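Local coordinates for regulator of nonsense transcripts 2 (Homo sapiens, PDB 4CEK), which takes part in nonsense-mediated mRNA decay, its second MIF4G domain being a helical module that probably serves as a scaffold within the decay machinery, at residues A90-L93 and T94-L98; L242-S246 and H247-E251. All coordinates share one frame; numbering follows the deposited sequence.

Contact 1 (A90-L93 and T94-L98)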
loop_
_atom_site.group_PDB
_atom_site.type_symbol
_atom_site.label_atom_id
_atom_site.label_comp_id
_atom_site.label_asym_id
_atom_site.label_seq_id
_atom_site.Cartn_x
_atom_site.Cartn_y
_atom_site.Cartn_z
ATOM N N ALA A 90 -10.082 6.651 9.970
ATOM C CA ALA A 90 -10.412 6.342 8.568
ATOM C C ALA A 90 -10.928 4.906 8.412
ATOM O O ALA A 90 -11.946 4.677 7.770
ATOM C CB ALA A 90 -9.200 6.570 7.669
ATOM N N GLU A 91 -10.227 3.955 9.022
ATOM C CA GLU A 91 -10.644 2.548 9.042
ATOM C C GLU A 91 -11.906 2.295 9.851
ATOM O O GLU A 91 -12.680 1.425 9.489
ATOM C CB GLU A 91 -9.517 1.655 9.574
ATOM C CG GLU A 91 -8.378 1.507 8.579
ATOM C CD GLU A 91 -7.073 1.093 9.225
ATOM O OE1 GLU A 91 -7.063 0.170 10.081
ATOM O OE2 GLU A 91 -6.060 1.715 8.861
ATOM N N ASP A 92 -12.097 3.022 10.954
ATOM C CA ASP A 92 -13.323 2.886 11.734
ATOM C C ASP A 92 -14.547 3.335 10.924
ATOM O O ASP A 92 -15.553 2.626 10.857
ATOM C CB ASP A 92 -13.255 3.708 13.029
ATOM C CG ASP A 92 -14.506 3.520 13.915
ATOM O OD1 ASP A 92 -14.614 2.489 14.634
ATOM O OD2 ASP A 92 -15.388 4.402 13.870
ATOM N N LEU A 93 -14.448 4.529 10.352
ATOM C CA LEU A 93 -15.473 5.078 9.473
ATOM C C LEU A 93 -15.754 4.153 8.287
ATOM O O LEU A 93 -16.903 3.846 8.009
ATOM C CB LEU A 93 -15.042 6.461 8.976
ATOM C CG LEU A 93 -15.906 7.162 7.933
ATOM C CD1 LEU A 93 -17.397 7.145 8.298
ATOM C CD2 LEU A 93 -15.380 8.588 7.772
ATOM N N THR A 94 -14.702 3.703 7.600
ATOM C CA THR A 94 -14.868 2.727 6.519
ATOM C C THR A 94 -15.554 1.421 6.977
ATOM O O THR A 94 -16.417 0.893 6.262
ATOM C CB THR A 94 -13.530 2.403 5.827
ATOM O OG1 THR A 94 -12.951 3.618 5.354
ATOM C CG2 THR A 94 -13.729 1.435 4.638
ATOM N N LYS A 95 -15.170 0.910 8.153
ATOM C CA LYS A 95 -15.724 -0.345 8.680
ATOM C C LYS A 95 -17.226 -0.228 8.963
ATOM O O LYS A 95 -17.983 -1.189 8.743
ATOM C CB LYS A 95 -15.002 -0.778 9.963
ATOM C CG LYS A 95 -15.442 -2.141 10.476
ATOM C CD LYS A 95 -14.632 -2.591 11.685
ATOM C CE LYS A 95 -15.095 -3.961 12.180
ATOM N NZ LYS A 95 -14.373 -4.412 13.408
ATOM N N LYS A 96 -17.650 0.937 9.460
ATOM C CA LYS A 96 -19.066 1.184 9.739
ATOM C C LYS A 96 -19.896 1.327 8.460
ATOM O O LYS A 96 -21.062 0.925 8.437
ATOM C CB LYS A 96 -19.233 2.395 10.673
ATOM C CG LYS A 96 -19.214 1.989 12.146
ATOM C CD LYS A 96 -18.324 2.850 13.021
ATOM C CE LYS A 96 -18.220 2.273 14.427
ATOM N NZ LYS A 96 -17.708 0.871 14.453
ATOM N N LEU A 97 -19.302 1.883 7.403
ATOM C CA LEU A 97 -19.973 1.952 6.101
ATOM C C LEU A 97 -20.220 0.526 5.562
ATOM O O LEU A 97 -21.308 0.236 5.063
ATOM C CB LEU A 97 -19.188 2.817 5.091
ATOM C CG LEU A 97 -19.049 4.320 5.429
ATOM C CD1 LEU A 97 -18.249 5.119 4.393
ATOM C CD2 LEU A 97 -20.424 4.944 5.636
ATOM N N LEU A 98 -19.223 -0.356 5.687
ATOM C CA LEU A 98 -19.354 -1.772 5.294
ATOM C C LEU A 98 -20.465 -2.473 6.068
ATOM O O LEU A 98 -21.295 -3.158 5.477
ATOM C CB LEU A 98 -18.045 -2.546 5.517
ATOM C CG LEU A 98 -17.021 -2.728 4.400
ATOM C CD1 LEU A 98 -15.954 -3.712 4.860
ATOM C CD2 LEU A 98 -17.640 -3.233 3.111
#
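Thr94, Lys95, Lys96 and Leu97 each donate their backbone N-H to the carbonyl four residues back, on Ala90, Glu91, Asp92 and Leu93, so 90-93 and 94-98 are consecutive turns of one alpha helix. The bond from Thr94 N to Ala90 O is the straightest of the four, with an N-H...O angle of 165°. Ala90 O is gripped twice: Thr94 OG1 also donates to it at 2.8 Å, and the amide and the hydroxyl come in from opposite faces of the carbonyl plane. Thr94 can do this because OG1 stands beside its own backbone N (chi1 -56°), which turns the hydroxyl back along the helix and satisfies it at a buried position. Two residues further along, Asp92 and Lys96 form a loose i, i+4 salt bridge, Asp92 OD1 lying 3.5 Å from Lys96 NZ. The lysine chain, kinked at chi2 and chi4, runs obliquely past the two carboxylate oxygens; its CD comes within 3.4 Å of Asp92 OD2, while the hydrogen bond at the amine is weak. Leu93 and Leu97 make a slack apolar pair, CD1 of Leu93 being 4.4 Å from CG of Leu97. Thr94 and Leu97 rest on Arg156 and Leu98 on Lys153, placing helix 89-99 against helix 148-159, while Glu91 reaches Phe159 at the end of that helix.

Contact 2 (L242-S246 and H247-E251)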
loop_
_atom_site.group_PDB
_atom_site.type_symbol
_atom_site.label_atom_id
_atom_site.label_comp_id
_atom_site.label_asym_id
_atom_site.label_seq_id
_atom_site.Cartn_x
_atom_site.Cartn_y
_atom_site.Cartn_z
ATOM N N LEU A 242 9.954 14.892 4.454
ATOM C CA LEU A 242 11.205 15.593 4.680
ATOM C C LEU A 242 11.053 17.101 4.966
ATOM O O LEU A 242 12.021 17.738 5.341
ATOM C CB LEU A 242 12.172 15.418 3.512
ATOM C CG LEU A 242 12.632 14.006 3.184
ATOM C CD1 LEU A 242 13.953 14.062 2.432
ATOM C CD2 LEU A 242 12.772 13.129 4.407
ATOM N N SER A 243 9.865 17.673 4.804
ATOM C CA SER A 243 9.690 19.110 5.009
ATOM C C SER A 243 9.522 19.441 6.475
ATOM O O SER A 243 9.954 20.491 6.917
ATOM C CB SER A 243 8.489 19.623 4.215
ATOM O OG SER A 243 8.714 19.466 2.824
ATOM N N ASP A 244 8.861 18.562 7.215
ATOM C CA ASP A 244 8.787 18.674 8.662
ATOM C C ASP A 244 9.351 17.360 9.220
ATOM O O ASP A 244 8.619 16.436 9.593
ATOM C CB ASP A 244 7.348 18.948 9.125
ATOM C CG ASP A 244 7.204 18.945 10.653
ATOM O OD1 ASP A 244 8.129 19.418 11.362
ATOM O OD2 ASP A 244 6.159 18.450 11.142
ATOM N N PHE A 245 10.675 17.313 9.297
ATOM C CA PHE A 245 11.410 16.097 9.631
ATOM C C PHE A 245 11.488 15.846 11.140
ATOM O O PHE A 245 12.535 15.985 11.760
ATOM C CB PHE A 245 12.807 16.186 9.001
ATOM C CG PHE A 245 13.400 14.862 8.625
ATOM C CD1 PHE A 245 12.664 13.924 7.910
ATOM C CD2 PHE A 245 14.714 14.568 8.951
ATOM C CE1 PHE A 245 13.224 12.714 7.549
ATOM C CE2 PHE A 245 15.278 13.368 8.582
ATOM C CZ PHE A 245 14.536 12.441 7.880
ATOM N N SER A 246 10.360 15.416 11.691
ATOM C CA SER A 246 10.127 15.264 13.101
ATOM C C SER A 246 9.987 13.788 13.419
ATOM O O SER A 246 10.069 12.959 12.532
ATOM C CB SER A 246 8.793 15.920 13.412
ATOM O OG SER A 246 7.748 15.052 12.970
ATOM N N HIS A 247 9.694 13.448 14.666
ATOM C CA HIS A 247 9.760 12.072 15.075
ATOM C C HIS A 247 8.872 11.124 14.309
ATOM O O HIS A 247 9.372 10.124 13.793
ATOM C CB HIS A 247 9.562 11.944 16.585
ATOM C CG HIS A 247 10.791 12.338 17.399
ATOM N ND1 HIS A 247 11.801 13.099 16.885
ATOM C CD2 HIS A 247 11.129 12.085 18.731
ATOM C CE1 HIS A 247 12.734 13.303 17.836
ATOM N NE2 HIS A 247 12.323 12.682 18.967
ATOM N N HIS A 248 7.568 11.386 14.216
ATOM C CA HIS A 248 6.694 10.450 13.494
ATOM C C HIS A 248 6.971 10.466 11.998
ATOM O O HIS A 248 6.944 9.434 11.362
ATOM C CB HIS A 248 5.211 10.631 13.857
ATOM C CG HIS A 248 4.780 9.844 15.110
ATOM N ND1 HIS A 248 3.481 9.604 15.419
ATOM C CD2 HIS A 248 5.538 9.226 16.122
ATOM C CE1 HIS A 248 3.411 8.895 16.572
ATOM N NE2 HIS A 248 4.665 8.656 16.993
ATOM N N HIS A 249 7.336 11.603 11.439
ATOM C CA HIS A 249 7.587 11.683 10.019
ATOM C C HIS A 249 8.832 10.970 9.557
ATOM O O HIS A 249 8.897 10.528 8.382
ATOM C CB HIS A 249 7.642 13.126 9.556
ATOM C CG HIS A 249 6.358 13.870 9.769
ATOM N ND1 HIS A 249 6.216 15.180 9.463
ATOM C CD2 HIS A 249 5.130 13.443 10.285
ATOM C CE1 HIS A 249 4.967 15.576 9.777
ATOM N NE2 HIS A 249 4.299 14.504 10.278
ATOM N N ILE A 250 9.835 10.907 10.439
ATOM C CA ILE A 250 11.105 10.233 10.179
ATOM C C ILE A 250 10.808 8.747 10.101
ATOM O O ILE A 250 11.290 8.099 9.172
ATOM C CB ILE A 250 12.188 10.491 11.282
ATOM C CG1 ILE A 250 12.738 11.930 11.253
ATOM C CG2 ILE A 250 13.374 9.580 11.089
ATOM C CD1 ILE A 250 13.398 12.363 12.568
ATOM N N GLU A 251 10.007 8.202 11.028
ATOM C CA GLU A 251 9.717 6.762 10.985
ATOM C C GLU A 251 8.879 6.363 9.776
ATOM O O GLU A 251 9.183 5.375 9.095
ATOM C CB GLU A 251 9.041 6.249 12.225
ATOM C CG GLU A 251 9.573 6.809 13.515
ATOM C CD GLU A 251 9.133 6.003 14.724
ATOM O OE1 GLU A 251 9.101 4.732 14.606
ATOM O OE2 GLU A 251 8.828 6.657 15.773
#
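His249 reaches back from the first turn of its helix to hydrogen-bond the chain that leads into it, its ND1 donating to Asp244 O at 2.7 Å. The donor lies in the carbonyl plane, but the oxygen is 25° out of the imidazole plane and the N-H...O angle is 137°, so the bond is short yet bent. At the far side of the ring NE2 has a weak hydrogen bond to Val202 O. Another polar link is the backbone bond from Ile250 N to Ser246 O, 2.9 Å long and nearly along the C=O axis. Two further groups meet the imidazole: the Asp244 carboxylate, turned 87° to the ring, brings OD2 within 3.4 Å of His249 CE1, and Ser246 OG sits over one face, offset toward the rim. The chain here makes an inverse gamma turn centred on Phe245, with a weak bond from Ser246 N to Asp244 O, and Ser246 then takes the N-cap position of helix 247-266. Asp244 O thus accepts both this weak bond and the imidazole N-H. An alanine in place of His249 would remove the imidazole, probably leaving Asp244 O with only the weak turn bond among these residues, Val202 O without its weak partner, and a gap beneath Ser246 OG. Apolar contact falls to Phe245 and Ile250: CG1 of Ile250 makes a CH-pi contact over the middle of the phenyl ring, 3.7 Å from its centroid. Both side chains also touch Val298 of helix 292-305, and Phe245 meets Met281 of helix 268-287.

From the N terminus, the chain meets contact 1 first, after a region with residues 31-80 and 85-86 unmodelled. Residues 90-98 close no long loop; they are successive turns of helix 89-99, laid on the surface against helix 148-159. The chain then runs through the helices from 110-124 to 231-243 before contact 2, where 242-251 forms the tight corner between helices 231-243 and 247-266 and packs against helices 268-287 and 292-305. The two contacts are in series, neither nesting nor crossing. Their centres lie 28 Å apart and their nearest atoms about 14 Å, without touching: contact 1 ties helix 89-99 to helix 148-159, contact 2 joins two consecutive helices, both in the same all-helical chain.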